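Local coordinates for protein aminotransferase, class IV (Brucella abortus, PDB 4TVI) that probably transfers the amino group of leucine, isoleucine and valine to 2-oxoglutarate, using a pyridoxal phosphate cofactor carried on a lysine, at residues D66-F71 and D79-R84; V120-M125 and L147-I152; T161-S166 and K196-H201; F167-L172 and P186-M191. All blocks are in the same frame, centred on the assembly; numbering follows the deposited sequence.

Interaction 1: D66-F71 and D79-R84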
loop_
_atom_site.group_PDB
_atom_site.type_symbol
_atom_site.label_atom_id
_atom_site.label_comp_id
_atom_site.label_asym_id
_atom_site.label_seq_id
_atom_site.Cartn_x
_atom_site.Cartn_y
_atom_site.Cartn_z
ATOM N N ASP A 66 12.562 -6.618 1.194
ATOM C CA ASP A 66 13.858 -5.990 0.988
ATOM C C ASP A 66 14.476 -6.540 -0.286
ATOM O O ASP A 66 13.813 -7.244 -1.056
ATOM C CB ASP A 66 14.779 -6.204 2.188
ATOM C CG ASP A 66 15.653 -4.993 2.468
ATOM O OD1 ASP A 66 16.604 -4.758 1.693
ATOM O OD2 ASP A 66 15.378 -4.272 3.454
ATOM N N GLY A 67 15.729 -6.185 -0.537
ATOM C CA GLY A 67 16.394 -6.642 -1.738
ATOM C C GLY A 67 17.893 -6.716 -1.574
ATOM O O GLY A 67 18.532 -5.713 -1.259
ATOM N N ALA A 68 18.453 -7.906 -1.768
ATOM C CA ALA A 68 19.901 -8.060 -1.835
ATOM C C ALA A 68 20.291 -8.607 -3.205
ATOM O O ALA A 68 19.424 -8.955 -4.011
ATOM C CB ALA A 68 20.398 -8.968 -0.728
ATOM N N ARG A 69 21.589 -8.696 -3.470
ATOM C CA ARG A 69 22.051 -9.083 -4.800
ATOM C C ARG A 69 23.244 -10.031 -4.764
ATOM O O ARG A 69 24.226 -9.784 -4.065
ATOM C CB ARG A 69 22.418 -7.837 -5.609
ATOM C CG ARG A 69 22.451 -8.038 -7.119
ATOM C CD ARG A 69 21.051 -8.044 -7.725
ATOM N NE ARG A 69 21.086 -7.787 -9.161
ATOM C CZ ARG A 69 21.121 -8.735 -10.092
ATOM N NH1 ARG A 69 21.123 -10.013 -9.736
ATOM N NH2 ARG A 69 21.156 -8.408 -11.379
ATOM N N LEU A 70 23.152 -11.115 -5.526
ATOM C CA LEU A 70 24.306 -11.962 -5.799
ATOM C C LEU A 70 24.823 -11.652 -7.197
ATOM O O LEU A 70 24.074 -11.745 -8.169
ATOM C CB LEU A 70 23.947 -13.445 -5.682
ATOM C CG LEU A 70 24.981 -14.416 -6.259
ATOM C CD1 LEU A 70 26.282 -14.372 -5.456
ATOM C CD2 LEU A 70 24.420 -15.841 -6.343
ATOM N N PHE A 71 26.083 -11.246 -7.302
ATOM C CA PHE A 71 26.673 -10.991 -8.610
ATOM C C PHE A 71 28.181 -11.205 -8.565
ATOM O O PHE A 71 28.834 -10.846 -7.583
ATOM C CB PHE A 71 26.343 -9.569 -9.092
ATOM C CG PHE A 71 27.008 -8.481 -8.291
ATOM C CD1 PHE A 71 26.403 -7.971 -7.153
ATOM C CD2 PHE A 71 28.235 -7.963 -8.683
ATOM C CE1 PHE A 71 27.011 -6.968 -6.413
ATOM C CE2 PHE A 71 28.855 -6.962 -7.946
ATOM C CZ PHE A 71 28.239 -6.462 -6.811
ATOM N N ASP A 79 23.974 -8.779 4.811
ATOM C CA ASP A 79 23.651 -8.757 6.230
ATOM C C ASP A 79 22.785 -7.550 6.574
ATOM O O ASP A 79 21.828 -7.668 7.341
ATOM C CB ASP A 79 24.925 -8.768 7.083
ATOM C CG ASP A 79 25.906 -7.659 6.709
ATOM O OD1 ASP A 79 25.848 -7.141 5.576
ATOM O OD2 ASP A 79 26.750 -7.309 7.558
ATOM N N ARG A 80 23.108 -6.398 5.991
ATOM C CA ARG A 80 22.342 -5.180 6.251
ATOM C C ARG A 80 20.936 -5.276 5.665
ATOM O O ARG A 80 19.964 -4.887 6.305
ATOM C CB ARG A 80 23.057 -3.951 5.681
ATOM C CG ARG A 80 24.454 -3.719 6.238
ATOM C CD ARG A 80 24.851 -2.265 6.082
ATOM N NE ARG A 80 24.030 -1.380 6.912
ATOM C CZ ARG A 80 23.964 -0.061 6.756
ATOM N NH1 ARG A 80 24.661 0.527 5.793
ATOM N NH2 ARG A 80 23.201 0.671 7.558
ATOM N N HIS A 81 20.838 -5.795 4.447
ATOM C CA HIS A 81 19.546 -5.977 3.795
ATOM C C HIS A 81 18.673 -6.970 4.558
ATOM O O HIS A 81 17.456 -6.794 4.650
ATOM C CB HIS A 81 19.737 -6.435 2.345
ATOM C CG HIS A 81 20.164 -5.342 1.414
ATOM N ND1 HIS A 81 19.342 -4.285 1.080
ATOM C CD2 HIS A 81 21.324 -5.140 0.743
ATOM C CE1 HIS A 81 19.974 -3.486 0.240
ATOM N NE2 HIS A 81 21.181 -3.981 0.022
ATOM N N SER A 82 19.297 -8.009 5.107
ATOM C CA SER A 82 18.574 -9.001 5.901
ATOM C C SER A 82 18.010 -8.365 7.161
ATOM O O SER A 82 16.859 -8.615 7.537
ATOM C CB SER A 82 19.482 -10.173 6.270
ATOM O OG SER A 82 19.926 -10.843 5.107
ATOM N N ALA A 83 18.820 -7.524 7.799
ATOM C CA ALA A 83 18.414 -6.870 9.034
ATOM C C ALA A 83 17.264 -5.893 8.804
ATOM O O ALA A 83 16.373 -5.771 9.643
ATOM C CB ALA A 83 19.596 -6.150 9.664
ATOM N N ARG A 84 17.287 -5.181 7.680
ATOM C CA ARG A 84 16.278 -4.158 7.445
ATOM C C ARG A 84 14.904 -4.770 7.230
ATOM O O ARG A 84 13.895 -4.159 7.579
ATOM C CB ARG A 84 16.647 -3.279 6.246
ATOM C CG ARG A 84 15.729 -2.057 6.092
ATOM C CD ARG A 84 16.235 -1.107 5.017
ATOM N NE ARG A 84 16.258 -1.732 3.699
ATOM C CZ ARG A 84 16.768 -1.159 2.613
ATOM N NH1 ARG A 84 17.313 0.049 2.691
ATOM N NH2 ARG A 84 16.745 -1.798 1.449
#
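Asp66 pairs with Arg84 and His81 at once, and its carboxylate is where the break in strand 64-70 meets helix 78-91. Arg84 grips it side-on with two nitrogens, one to each oxygen. The bond from Arg84 NE to Asp66 OD2 is short and almost straight, 2.7 Å with 174° at the hydrogen, and the acceptor lies in the guanidinium plane; that from Arg84 NH2 to Asp66 OD1 is longer, 3.0 Å, and more bent. Both reach the oxygens from the syn side, and the bend at chi3 (62°) turns the guanidinium back to present that NE edge. Asp66 OD1 takes two further donors: His81 ND1 meets Asp66 OD1 nearly along the C-O axis at 2.8 Å. Gly67 N reaches Asp66 OD1 from the anti side at 2.8 Å, so three N-H groups converge on one oxygen, which probably favours the charged carboxylate. Gly67 O lies over one face of the imidazole, 2.9 Å from His81 ND1, but the angle is too poor for a bond. Arg84 NH1 bonds to phosphate oxygen OP1 of the modified lysine at position 180, so Asp66 is a second-shell residue that probably helps to position the arginine at the cofactor phosphate. Strand 64-70 is bonded along its backbone to strand 120-128, while helix 78-91 is flanked by helices 100-111 and 241-252, with Ile241 touching both His81 and Arg84.

Interaction 2: V120-M125 and L147-I152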
loop_
_atom_site.group_PDB
_atom_site.type_symbol
_atom_site.label_atom_id
_atom_site.label_comp_id
_atom_site.label_asym_id
_atom_site.label_seq_id
_atom_site.Cartn_x
_atom_site.Cartn_y
_atom_site.Cartn_z
ATOM N N VAL A 120 21.890 -13.427 -8.888
ATOM C CA VAL A 120 20.578 -13.612 -8.297
ATOM C C VAL A 120 20.103 -12.355 -7.564
ATOM O O VAL A 120 20.885 -11.664 -6.905
ATOM C CB VAL A 120 20.573 -14.820 -7.319
ATOM C CG1 VAL A 120 19.187 -15.020 -6.703
ATOM C CG2 VAL A 120 21.028 -16.102 -8.031
ATOM N N TYR A 121 18.816 -12.064 -7.726
ATOM C CA TYR A 121 18.102 -11.060 -6.955
ATOM C C TYR A 121 17.360 -11.700 -5.774
ATOM O O TYR A 121 16.567 -12.634 -5.942
ATOM C CB TYR A 121 17.153 -10.290 -7.876
ATOM C CG TYR A 121 16.127 -9.431 -7.179
ATOM C CD1 TYR A 121 16.493 -8.445 -6.278
ATOM C CD2 TYR A 121 14.781 -9.570 -7.485
ATOM C CE1 TYR A 121 15.536 -7.655 -5.656
ATOM C CE2 TYR A 121 13.825 -8.787 -6.883
ATOM C CZ TYR A 121 14.199 -7.831 -5.969
ATOM O OH TYR A 121 13.221 -7.058 -5.380
ATOM N N ILE A 122 17.658 -11.196 -4.579
ATOM C CA ILE A 122 17.190 -11.770 -3.319
ATOM C C ILE A 122 16.134 -10.898 -2.634
ATOM O O ILE A 122 16.442 -9.789 -2.196
ATOM C CB ILE A 122 18.373 -11.968 -2.344
ATOM C CG1 ILE A 122 19.491 -12.781 -3.005
ATOM C CG2 ILE A 122 17.907 -12.616 -1.048
ATOM C CD1 ILE A 122 20.811 -12.679 -2.267
ATOM N N ARG A 123 14.898 -11.384 -2.540
ATOM C CA ARG A 123 13.829 -10.597 -1.921
ATOM C C ARG A 123 13.168 -11.317 -0.745
ATOM O O ARG A 123 12.327 -12.196 -0.940
ATOM C CB ARG A 123 12.754 -10.217 -2.950
ATOM C CG ARG A 123 11.617 -9.356 -2.350
ATOM C CD ARG A 123 10.601 -8.897 -3.397
ATOM N NE ARG A 123 9.933 -10.021 -4.050
ATOM C CZ ARG A 123 10.189 -10.416 -5.292
ATOM N NH1 ARG A 123 11.092 -9.769 -6.015
ATOM N NH2 ARG A 123 9.542 -11.454 -5.814
ATOM N N PRO A 124 13.553 -10.949 0.487
ATOM C CA PRO A 124 12.852 -11.396 1.695
ATOM C C PRO A 124 11.509 -10.684 1.841
ATOM O O PRO A 124 11.420 -9.505 1.498
ATOM C CB PRO A 124 13.799 -10.994 2.832
ATOM C CG PRO A 124 15.087 -10.609 2.173
ATOM C CD PRO A 124 14.729 -10.129 0.812
ATOM N N MET A 125 10.490 -11.376 2.341
ATOM C CA MET A 125 9.165 -10.774 2.489
ATOM C C MET A 125 8.462 -11.223 3.772
ATOM O O MET A 125 8.457 -12.405 4.109
ATOM C CB MET A 125 8.295 -11.110 1.277
ATOM C CG MET A 125 8.735 -10.439 -0.016
ATOM S SD MET A 125 7.782 -10.980 -1.449
ATOM C CE MET A 125 8.241 -12.711 -1.525
ATOM N N LEU A 147 11.057 -16.120 1.078
ATOM C CA LEU A 147 12.296 -15.613 0.502
ATOM C C LEU A 147 12.372 -15.999 -0.970
ATOM O O LEU A 147 12.541 -17.171 -1.307
ATOM C CB LEU A 147 13.503 -16.159 1.262
ATOM C CG LEU A 147 14.887 -15.717 0.786
ATOM C CD1 LEU A 147 15.012 -14.193 0.830
ATOM C CD2 LEU A 147 15.956 -16.375 1.636
ATOM N N CYS A 148 12.250 -15.010 -1.845
ATOM C CA CYS A 148 12.198 -15.274 -3.279
ATOM C C CYS A 148 13.514 -14.925 -3.965
ATOM O O CYS A 148 13.975 -13.779 -3.912
ATOM C CB CYS A 148 11.043 -14.488 -3.912
ATOM S SG CYS A 148 10.785 -14.822 -5.671
ATOM N N LEU A 149 14.111 -15.924 -4.606
ATOM C CA LEU A 149 15.352 -15.742 -5.347
ATOM C C LEU A 149 15.107 -15.869 -6.840
ATOM O O LEU A 149 14.579 -16.884 -7.307
ATOM C CB LEU A 149 16.411 -16.761 -4.915
ATOM C CG LEU A 149 16.694 -16.902 -3.420
ATOM C CD1 LEU A 149 17.888 -17.814 -3.197
ATOM C CD2 LEU A 149 16.898 -15.554 -2.758
ATOM N N GLU A 150 15.474 -14.831 -7.582
ATOM C CA GLU A 150 15.310 -14.828 -9.030
ATOM C C GLU A 150 16.643 -14.648 -9.748
ATOM O O GLU A 150 17.403 -13.725 -9.445
ATOM C CB GLU A 150 14.339 -13.729 -9.462
ATOM C CG GLU A 150 14.003 -13.758 -10.948
ATOM C CD GLU A 150 12.917 -12.761 -11.318
ATOM O OE1 GLU A 150 12.507 -11.974 -10.437
ATOM O OE2 GLU A 150 12.475 -12.763 -12.487
ATOM N N ALA A 151 16.917 -15.532 -10.700
ATOM C CA ALA A 151 18.102 -15.417 -11.535
ATOM C C ALA A 151 17.986 -14.216 -12.470
ATOM O O ALA A 151 17.187 -14.214 -13.406
ATOM C CB ALA A 151 18.316 -16.691 -12.334
ATOM N N ILE A 152 18.754 -13.174 -12.180
ATOM C CA ILE A 152 18.824 -11.999 -13.041
ATOM C C ILE A 152 20.274 -11.623 -13.308
ATOM O O ILE A 152 20.999 -11.273 -12.380
ATOM C CB ILE A 152 18.097 -10.802 -12.420
ATOM C CG1 ILE A 152 16.647 -11.178 -12.094
ATOM C CG2 ILE A 152 18.166 -9.596 -13.358
ATOM C CD1 ILE A 152 15.814 -10.032 -11.565
#
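Val120 and Leu149 meet near one end of the paired antiparallel strands: Val120 CG1, anti to the backbone N, reaches Leu149 CB at 3.7 Å. Next, Tyr121 forms a hydrogen-bonded pair with Glu150, Tyr121 N giving a bond of 2.8 Å to Glu150 O and Tyr121 O taking one from Glu150 N. Tyr121 CB also touches Ile152 CD1. Ile122 turns to the same face as Val120, and its CG2 branch lies alongside both leucines, with Ile122 CG2 3.5 Å from Leu149 CD2 and 3.8 Å from Leu147 CD1. Arg123 repeats the hydrogen-bonded pairing with Cys148. Arg123 NH2 comes within 3.6 Å of Cys148 SG but bonds to Ala53 O of the second subunit, while Arg123 NE makes a weak bond to Met125 SD; Trp59 of that subunit gives a cation-pi contact. Pro124 follows in a non-hydrogen-bonded pair with Leu147, Pro124 CG packed on Leu147 CD1 at 3.8 Å, and Met125 CE adds a contact to Cys148 CB. The two faces therefore differ chemically: the Val120, Ile122, Leu147 and Leu149 side is an aliphatic seat for helix 100-111, whereas the Tyr121, Arg123, Cys148 and Glu150 side carries polar groups, with Arg123 binding across the dimer interface.

Interaction 3: T161-S166 and K196-H201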
loop_
_atom_site.group_PDB
_atom_site.type_symbol
_atom_site.label_atom_id
_atom_site.label_comp_id
_atom_site.label_asym_id
_atom_site.label_seq_id
_atom_site.Cartn_x
_atom_site.Cartn_y
_atom_site.Cartn_z
ATOM N N THR A 161 16.986 8.195 -18.164
ATOM C CA THR A 161 16.638 9.608 -18.155
ATOM C C THR A 161 15.593 9.920 -17.091
ATOM O O THR A 161 14.840 9.039 -16.664
ATOM C CB THR A 161 16.097 10.059 -19.521
ATOM O OG1 THR A 161 14.881 9.357 -19.811
ATOM C CG2 THR A 161 17.122 9.786 -20.615
ATOM N N ILE A 162 15.550 11.179 -16.669
ATOM C CA ILE A 162 14.570 11.607 -15.678
ATOM C C ILE A 162 13.808 12.853 -16.109
ATOM O O ILE A 162 14.267 13.637 -16.941
ATOM C CB ILE A 162 15.220 11.898 -14.305
ATOM C CG1 ILE A 162 16.339 12.930 -14.447
ATOM C CG2 ILE A 162 15.765 10.619 -13.681
ATOM C CD1 ILE A 162 16.932 13.363 -13.120
ATOM N N THR A 163 12.632 13.017 -15.519
ATOM C CA THR A 163 11.842 14.227 -15.658
ATOM C C THR A 163 11.220 14.481 -14.295
ATOM O O THR A 163 11.447 13.718 -13.354
ATOM C CB THR A 163 10.747 14.096 -16.744
ATOM O OG1 THR A 163 10.008 15.324 -16.847
ATOM C CG2 THR A 163 9.799 12.966 -16.397
ATOM N N THR A 164 10.455 15.555 -14.177
ATOM C CA THR A 164 9.757 15.836 -12.937
ATOM C C THR A 164 8.443 15.077 -12.911
ATOM O O THR A 164 7.993 14.566 -13.938
ATOM C CB THR A 164 9.490 17.334 -12.762
ATOM O OG1 THR A 164 8.828 17.832 -13.927
ATOM C CG2 THR A 164 10.802 18.083 -12.573
ATOM N N THR A 165 7.829 15.006 -11.736
ATOM C CA THR A 165 6.527 14.375 -11.598
ATOM C C THR A 165 5.587 15.279 -10.808
ATOM O O THR A 165 6.023 16.071 -9.969
ATOM C CB THR A 165 6.628 13.001 -10.911
ATOM O OG1 THR A 165 5.310 12.484 -10.688
ATOM C CG2 THR A 165 7.361 13.117 -9.576
ATOM N N SER A 166 4.297 15.167 -11.099
ATOM C CA SER A 166 3.291 15.978 -10.438
ATOM C C SER A 166 3.021 15.466 -9.030
ATOM O O SER A 166 2.384 16.134 -8.226
ATOM C CB SER A 166 2.002 15.982 -11.257
ATOM O OG SER A 166 1.425 14.690 -11.261
ATOM N N LYS A 196 7.067 7.906 -18.101
ATOM C CA LYS A 196 6.997 7.138 -19.332
ATOM C C LYS A 196 6.122 7.831 -20.362
ATOM O O LYS A 196 6.470 7.890 -21.539
ATOM C CB LYS A 196 6.462 5.735 -19.039
ATOM C CG LYS A 196 6.260 4.858 -20.256
ATOM C CD LYS A 196 5.703 3.502 -19.831
ATOM C CE LYS A 196 5.595 2.544 -20.998
ATOM N NZ LYS A 196 5.268 1.168 -20.522
ATOM N N ALA A 197 4.999 8.382 -19.912
ATOM C CA ALA A 197 4.112 9.097 -20.824
ATOM C C ALA A 197 4.822 10.310 -21.416
ATOM O O ALA A 197 4.612 10.652 -22.577
ATOM C CB ALA A 197 2.826 9.525 -20.113
ATOM N N LYS A 198 5.709 10.925 -20.638
ATOM C CA LYS A 198 6.382 12.137 -21.096
ATOM C C LYS A 198 7.639 11.819 -21.889
ATOM O O LYS A 198 8.297 12.719 -22.403
ATOM C CB LYS A 198 6.733 13.046 -19.915
ATOM C CG LYS A 198 5.518 13.543 -19.149
ATOM C CD LYS A 198 5.831 14.803 -18.367
ATOM C CE LYS A 198 6.682 14.539 -17.156
ATOM N NZ LYS A 198 7.002 15.818 -16.466
ATOM N N GLY A 199 7.950 10.531 -22.005
ATOM C CA GLY A 199 9.071 10.081 -22.807
ATOM C C GLY A 199 10.366 9.921 -22.035
ATOM O O GLY A 199 11.449 10.037 -22.608
ATOM N N PHE A 200 10.256 9.643 -20.737
ATOM C CA PHE A 200 11.428 9.442 -19.884
ATOM C C PHE A 200 11.302 8.151 -19.082
ATOM O O PHE A 200 10.199 7.646 -18.890
ATOM C CB PHE A 200 11.612 10.638 -18.953
ATOM C CG PHE A 200 11.784 11.943 -19.681
ATOM C CD1 PHE A 200 10.685 12.699 -20.049
ATOM C CD2 PHE A 200 13.050 12.404 -20.012
ATOM C CE1 PHE A 200 10.841 13.892 -20.728
ATOM C CE2 PHE A 200 13.214 13.594 -20.690
ATOM C CZ PHE A 200 12.107 14.340 -21.049
ATOM N N HIS A 201 12.428 7.619 -18.612
ATOM C CA HIS A 201 12.429 6.341 -17.903
ATOM C C HIS A 201 11.921 6.469 -16.479
ATOM O O HIS A 201 11.289 5.559 -15.948
ATOM C CB HIS A 201 13.836 5.740 -17.847
ATOM C CG HIS A 201 14.431 5.454 -19.186
ATOM N ND1 HIS A 201 15.384 6.264 -19.764
ATOM C CD2 HIS A 201 14.227 4.434 -20.053
ATOM C CE1 HIS A 201 15.732 5.764 -20.935
ATOM N NE2 HIS A 201 15.046 4.652 -21.133
#
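Thr163 and Phe200 make the close-packed heart of this contact: Thr163 CB sits over one face of the Phe200 ring, toward its rim, in a CH-pi contact 3.9 Å from the centroid. The ring's edge meets Thr161, with Thr161 OG1 3.6 Å from Phe200 CD2, and the two threonines bracket the phenyl from face and rim. Gly199, with positive phi, ends helix 185-198 in a Schellman motif and turns the chain toward strand 202-206. The outer side, where His201 and Lys198 are exposed, is looser and polar. Thr161 N gives a straight bond of 3.0 Å to His201 ND1, and His201 N gives one of 3.2 Å to Thr161 OG1, a hydroxyl tucked between backbone N and carbonyl carbon (chi1 63°). Lys198 bends at chi3 and reaches over the strand so that Lys198 NZ bonds Thr163 OG1 at 3.1 Å and Thr164 O at 3.0 Å, the latter from well above the carbonyl plane. Thr163 OG1 also bonds Asp289 OD1, placing a carboxylate beside the ammonium's hydroxyl partner. With His201 ND1 accepting from Thr161 N, the imidazole hydrogen probably sits on NE2 when the ring is neutral; the lysine end relies on neutral acceptors, not on a salt bridge within the pair.

Interaction 4: F167-L172 and P186-M191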
loop_
_atom_site.group_PDB
_atom_site.type_symbol
_atom_site.label_atom_id
_atom_site.label_comp_id
_atom_site.label_asym_id
_atom_site.label_seq_id
_atom_site.Cartn_x
_atom_site.Cartn_y
_atom_site.Cartn_z
ATOM N N PHE A 167 3.472 14.253 -8.746
ATOM C CA PHE A 167 3.240 13.667 -7.437
ATOM C C PHE A 167 4.436 13.862 -6.516
ATOM O O PHE A 167 5.550 14.082 -6.980
ATOM C CB PHE A 167 2.911 12.184 -7.584
ATOM C CG PHE A 167 1.816 11.915 -8.579
ATOM C CD1 PHE A 167 0.502 12.246 -8.292
ATOM C CD2 PHE A 167 2.103 11.328 -9.804
ATOM C CE1 PHE A 167 -0.508 12.003 -9.207
ATOM C CE2 PHE A 167 1.095 11.081 -10.726
ATOM C CZ PHE A 167 -0.211 11.418 -10.426
ATOM N N ARG A 168 4.196 13.791 -5.211
ATOM C CA ARG A 168 5.261 13.966 -4.234
ATOM C C ARG A 168 5.347 12.769 -3.296
ATOM O O ARG A 168 4.416 11.960 -3.205
ATOM C CB ARG A 168 5.069 15.248 -3.419
ATOM C CG ARG A 168 4.790 16.485 -4.242
ATOM C CD ARG A 168 4.747 17.750 -3.370
ATOM N NE ARG A 168 4.439 18.930 -4.174
ATOM C CZ ARG A 168 3.922 20.063 -3.698
ATOM N NH1 ARG A 168 3.646 20.194 -2.406
ATOM N NH2 ARG A 168 3.674 21.071 -4.522
ATOM N N ARG A 169 6.478 12.672 -2.606
ATOM C CA ARG A 169 6.666 11.716 -1.526
ATOM C C ARG A 169 5.662 11.967 -0.412
ATOM O O ARG A 169 5.368 13.113 -0.083
ATOM C CB ARG A 169 8.087 11.817 -0.955
ATOM C CG ARG A 169 9.212 11.582 -1.951
ATOM C CD ARG A 169 9.225 10.155 -2.471
ATOM N NE ARG A 169 9.229 9.188 -1.378
ATOM C CZ ARG A 169 8.712 7.967 -1.460
ATOM N NH1 ARG A 169 8.144 7.556 -2.588
ATOM N NH2 ARG A 169 8.762 7.155 -0.414
ATOM N N PRO A 170 5.122 10.894 0.167
ATOM C CA PRO A 170 4.363 11.051 1.408
ATOM C C PRO A 170 5.305 11.282 2.585
ATOM O O PRO A 170 6.522 11.380 2.397
ATOM C CB PRO A 170 3.609 9.725 1.543
ATOM C CG PRO A 170 4.262 8.767 0.580
ATOM C CD PRO A 170 5.335 9.481 -0.186
ATOM N N TYR A 171 4.747 11.368 3.786
ATOM C CA TYR A 171 5.540 11.536 4.998
ATOM C C TYR A 171 4.891 10.731 6.109
ATOM O O TYR A 171 3.747 10.307 5.974
ATOM C CB TYR A 171 5.663 13.019 5.378
ATOM C CG TYR A 171 4.343 13.764 5.377
ATOM C CD1 TYR A 171 3.783 14.223 4.190
ATOM C CD2 TYR A 171 3.655 14.003 6.557
ATOM C CE1 TYR A 171 2.573 14.900 4.179
ATOM C CE2 TYR A 171 2.444 14.679 6.554
ATOM C CZ TYR A 171 1.911 15.124 5.362
ATOM O OH TYR A 171 0.708 15.796 5.349
ATOM N N LEU A 172 5.613 10.547 7.209
ATOM C CA LEU A 172 5.251 9.569 8.237
ATOM C C LEU A 172 3.831 9.703 8.787
ATOM O O LEU A 172 3.202 8.711 9.147
ATOM C CB LEU A 172 6.244 9.647 9.397
ATOM C CG LEU A 172 6.146 8.534 10.442
ATOM C CD1 LEU A 172 6.350 7.167 9.802
ATOM C CD2 LEU A 172 7.148 8.759 11.560
ATOM N N PRO A 186 2.547 1.965 -4.997
ATOM C CA PRO A 186 1.679 2.484 -6.059
ATOM C C PRO A 186 1.907 3.970 -6.338
ATOM O O PRO A 186 1.646 4.420 -7.453
ATOM C CB PRO A 186 0.272 2.244 -5.508
ATOM C CG PRO A 186 0.426 1.032 -4.664
ATOM C CD PRO A 186 1.780 1.178 -4.013
ATOM N N ASN A 187 2.383 4.716 -5.344
ATOM C CA ASN A 187 2.736 6.114 -5.562
ATOM C C ASN A 187 3.895 6.200 -6.554
ATOM O O ASN A 187 3.843 6.948 -7.532
ATOM C CB ASN A 187 3.101 6.794 -4.239
ATOM C CG ASN A 187 3.304 8.289 -4.383
ATOM O OD1 ASN A 187 2.658 8.936 -5.209
ATOM N ND2 ASN A 187 4.195 8.850 -3.567
ATOM N N ASN A 188 4.927 5.400 -6.308
ATOM C CA ASN A 188 6.086 5.331 -7.194
ATOM C C ASN A 188 5.693 4.933 -8.609
ATOM O O ASN A 188 6.240 5.445 -9.590
ATOM C CB ASN A 188 7.104 4.314 -6.658
ATOM C CG ASN A 188 7.617 4.668 -5.276
ATOM O OD1 ASN A 188 6.853 4.699 -4.310
ATOM N ND2 ASN A 188 8.917 4.917 -5.168
ATOM N N ALA A 189 4.723 4.025 -8.696
ATOM C CA ALA A 189 4.265 3.495 -9.971
ATOM C C ALA A 189 3.641 4.555 -10.864
ATOM O O ALA A 189 3.991 4.663 -12.039
ATOM C CB ALA A 189 3.266 2.354 -9.736
ATOM N N ARG A 190 2.728 5.348 -10.308
ATOM C CA ARG A 190 2.083 6.400 -11.087
ATOM C C ARG A 190 3.094 7.464 -11.532
ATOM O O ARG A 190 2.951 8.040 -12.608
ATOM C CB ARG A 190 0.913 7.023 -10.314
ATOM C CG ARG A 190 1.245 7.607 -8.958
ATOM C CD ARG A 190 0.005 8.226 -8.303
ATOM N NE ARG A 190 0.350 8.942 -7.074
ATOM C CZ ARG A 190 -0.467 9.771 -6.428
ATOM N NH1 ARG A 190 -1.692 10.009 -6.887
ATOM N NH2 ARG A 190 -0.050 10.378 -5.328
ATOM N N MET A 191 4.114 7.718 -10.716
ATOM C CA MET A 191 5.184 8.633 -11.112
ATOM C C MET A 191 5.901 8.089 -12.340
ATOM O O MET A 191 6.197 8.825 -13.282
ATOM C CB MET A 191 6.189 8.835 -9.975
ATOM C CG MET A 191 5.622 9.497 -8.729
ATOM S SD MET A 191 6.819 9.433 -7.383
ATOM C CE MET A 191 5.894 10.198 -6.050
HETATM O O HOH W 1 8.146 4.554 -1.728
#
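Asn187 ND2 donates to Arg168 O, 3.1 Å away, reaching the carbonyl from above its plane while keeping that oxygen in the plane of its own amide. Its CG is anti to the backbone N (chi1 -173°), which carries the amide off the helix toward the loop; Asn187 ND2 also lies 3.6 Å from Pro170 CD. The other end of the amide is occupied too: Asn187 OD1 takes two bonds from Arg190, from NE and NH2, at the edge of the guanidinium, and this fixes both flat groups. Asn188, one residue on, deals with Arg169. Asn188 OD1 stands at the edge of the guanidinium, 3.6 Å from Arg169 NH1 and not directly bonded to it; a water joins the two residues, accepting from Arg169 NH2 and donating to Asn188 OD1. Each also holds on elsewhere, Asn188 ND2 to Ala216 O and Arg169 NE to Thr236 O.

This is the early part of helix 185-198, which in this class IV aminotransferase follows the cofactor-bearing lysine at position 180, and the loop that leads toward that lysine from strand 160-164 is what it grips. Arg190 then lies flat on Phe167, planes 17° apart and centres 3.8 Å, while its CD stands almost on the ring normal as a CH-pi donor. Held by Asn187 on one edge, the guanidinium also sends NH2 to Leu172 O of the second subunit, and the reciprocal bond reaches Leu172 O of this chain from Arg190 of that subunit. Met191 runs past the ring, Met191 CE lying 3.9 Å from Phe167 CB and 3.7 Å from Arg168 O.

How the interactions relate
Interactions 1 and 2 share one sheet: strands 64-70 and 120-128 are neighbours, joined by backbone bonds such as Ala68 N to Ile122 O. Both are buried, yet the first relies on a carboxylate amid nitrogen donors near the phosphate and the second on regular strand pairing with an aliphatic face. Interactions 3 and 4 use the two ends of helix 185-198, with centres 14 Å apart, and touch where Thr165 packs on Met191; interaction 4 is nested within the loop that interaction 3 closes. Interaction 3 is partly exposed and held by threonine hydroxyls, a histidine and a lysine round a phenyl ring, while interaction 4 is buried, with a cationic stack at the dimer interface.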